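Local coordinates for protein mevalonate 3-kinase (Thermoplasma acidophilum, PDB 4RKS) that phosphorylates (R)-mevalonate at its 3-hydroxyl with ATP, a step of the alternative mevalonate pathway to isoprenoids in extreme acidophiles, at residues I277-L280 and K281-R284. Numbering follows the deposited sequence.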
loop_
_atom_site.group_PDB
_atom_site.type_symbol
_atom_site.label_atom_id
_atom_site.label_comp_id
_atom_site.label_asym_id
_atom_site.label_seq_id
_atom_site.Cartn_x
_atom_site.Cartn_y
_atom_site.Cartn_z
ATOM N N ILE A 277 -21.621 -4.570 -3.217
ATOM C CA ILE A 277 -21.699 -3.113 -3.193
ATOM C C ILE A 277 -23.144 -2.612 -3.163
ATOM O O ILE A 277 -23.463 -1.662 -2.445
ATOM C CB ILE A 277 -20.971 -2.506 -4.409
ATOM C CG1 ILE A 277 -19.475 -2.829 -4.344
ATOM C CG2 ILE A 277 -21.184 -1.006 -4.471
ATOM C CD1 ILE A 277 -18.650 -2.196 -5.458
ATOM N N SER A 278 -24.020 -3.259 -3.930
ATOM C CA SER A 278 -25.432 -2.889 -3.932
ATOM C C SER A 278 -26.071 -3.114 -2.557
ATOM O O SER A 278 -26.878 -2.305 -2.102
ATOM C CB SER A 278 -26.199 -3.676 -5.001
ATOM O OG SER A 278 -25.672 -3.426 -6.294
ATOM N N TYR A 279 -25.717 -4.213 -1.905
ATOM C CA TYR A 279 -26.226 -4.488 -0.564
ATOM C C TYR A 279 -25.704 -3.441 0.417
ATOM O O TYR A 279 -26.442 -2.995 1.302
ATOM C CB TYR A 279 -25.829 -5.894 -0.109
ATOM C CG TYR A 279 -26.073 -6.180 1.365
ATOM C CD1 TYR A 279 -27.362 -6.391 1.859
ATOM C CD2 TYR A 279 -25.010 -6.262 2.261
ATOM C CE1 TYR A 279 -27.580 -6.662 3.212
ATOM C CE2 TYR A 279 -25.216 -6.531 3.607
ATOM C CZ TYR A 279 -26.500 -6.731 4.080
ATOM O OH TYR A 279 -26.693 -6.994 5.422
ATOM N N LEU A 280 -24.437 -3.051 0.247
ATOM C CA LEU A 280 -23.814 -2.031 1.093
ATOM C C LEU A 280 -24.617 -0.732 1.044
ATOM O O LEU A 280 -24.802 -0.067 2.062
ATOM C CB LEU A 280 -22.347 -1.782 0.667
ATOM C CG LEU A 280 -21.376 -2.941 0.931
ATOM C CD1 LEU A 280 -19.939 -2.610 0.490
ATOM C CD2 LEU A 280 -21.410 -3.338 2.386
ATOM N N LYS A 281 -25.097 -0.385 -0.145
ATOM C CA LYS A 281 -25.958 0.778 -0.329
ATOM C C LYS A 281 -27.253 0.672 0.489
ATOM O O LYS A 281 -27.797 1.673 0.948
ATOM C CB LYS A 281 -26.286 0.944 -1.814
ATOM C CG LYS A 281 -26.849 2.289 -2.209
ATOM C CD LYS A 281 -26.961 2.380 -3.732
ATOM C CE LYS A 281 -27.107 3.816 -4.216
ATOM N NZ LYS A 281 -28.436 4.397 -3.882
ATOM N N LEU A 282 -27.737 -0.553 0.666
ATOM C CA LEU A 282 -28.966 -0.798 1.413
ATOM C C LEU A 282 -28.772 -0.584 2.912
ATOM O O LEU A 282 -29.509 0.172 3.536
ATOM C CB LEU A 282 -29.469 -2.217 1.151
ATOM C CG LEU A 282 -30.663 -2.690 1.990
ATOM C CD1 LEU A 282 -31.903 -1.857 1.694
ATOM C CD2 LEU A 282 -30.934 -4.176 1.764
ATOM N N ILE A 283 -27.769 -1.238 3.488
ATOM C CA ILE A 283 -27.553 -1.130 4.927
ATOM C C ILE A 283 -26.960 0.210 5.339
ATOM O O ILE A 283 -26.941 0.530 6.531
ATOM C CB ILE A 283 -26.652 -2.255 5.449
ATOM C CG1 ILE A 283 -25.365 -2.352 4.635
ATOM C CG2 ILE A 283 -27.385 -3.570 5.376
ATOM C CD1 ILE A 283 -24.469 -3.509 5.067
ATOM N N ARG A 284 -26.499 0.995 4.364
ATOM C CA ARG A 284 -25.942 2.319 4.657
ATOM C C ARG A 284 -27.011 3.210 5.279
ATOM O O ARG A 284 -26.711 4.113 6.060
ATOM C CB ARG A 284 -25.360 2.974 3.394
ATOM C CG ARG A 284 -24.604 4.284 3.653
ATOM C CD ARG A 284 -23.652 4.633 2.513
ATOM N NE ARG A 284 -22.731 3.537 2.217
ATOM C CZ ARG A 284 -22.591 2.973 1.021
ATOM N NH1 ARG A 284 -23.303 3.412 -0.016
ATOM N NH2 ARG A 284 -21.732 1.973 0.858
HETATM O O HOH W 1 -22.644 1.167 -1.940
#
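Ile277 O accepts the backbone N-H of Lys281 (O to N 3.1 Å) and also accepts a hydrogen bond from a water. That water in turn accepts from Arg284 NH1 (3.0 Å to its oxygen) and lies at the edge of the guanidinium, in its plane, linking Ile277 O to a side chain seven residues on. Ser278 O receives a weak hydrogen bond from Leu282 N. Tyr279 O serves two donors: Ile283 N at 3.1 Å, fairly straight at 160°, and Leu282 N, more bent and weak. A chi1 of 169°, which sets CG opposite the amide nitrogen, lets the Tyr279 ring reach obliquely over to Ile283; Ile283 CD1 meets CE2 at 3.4 Å and Ile283 CG2 meets CZ at 3.5 Å. Leu280 CD2 touches the same Ile283 CD1 at 4.1 Å. Leu280 O takes a weak hydrogen bond from Arg284 N and another hydrogen bond from Asn289 ND2, and sits over the centre of the guanidinium face, 3.8 Å above the plane. The bend at chi3 (-54°) folds Arg284 back over this turn, where NH2 is hydrogen-bonded to Asn289 OD1. Such i to i+4 bonding, with one weak i to i+3 bond at Tyr279 O, marks the C-terminal part of an alpha-helix, here packed against strand 289-292.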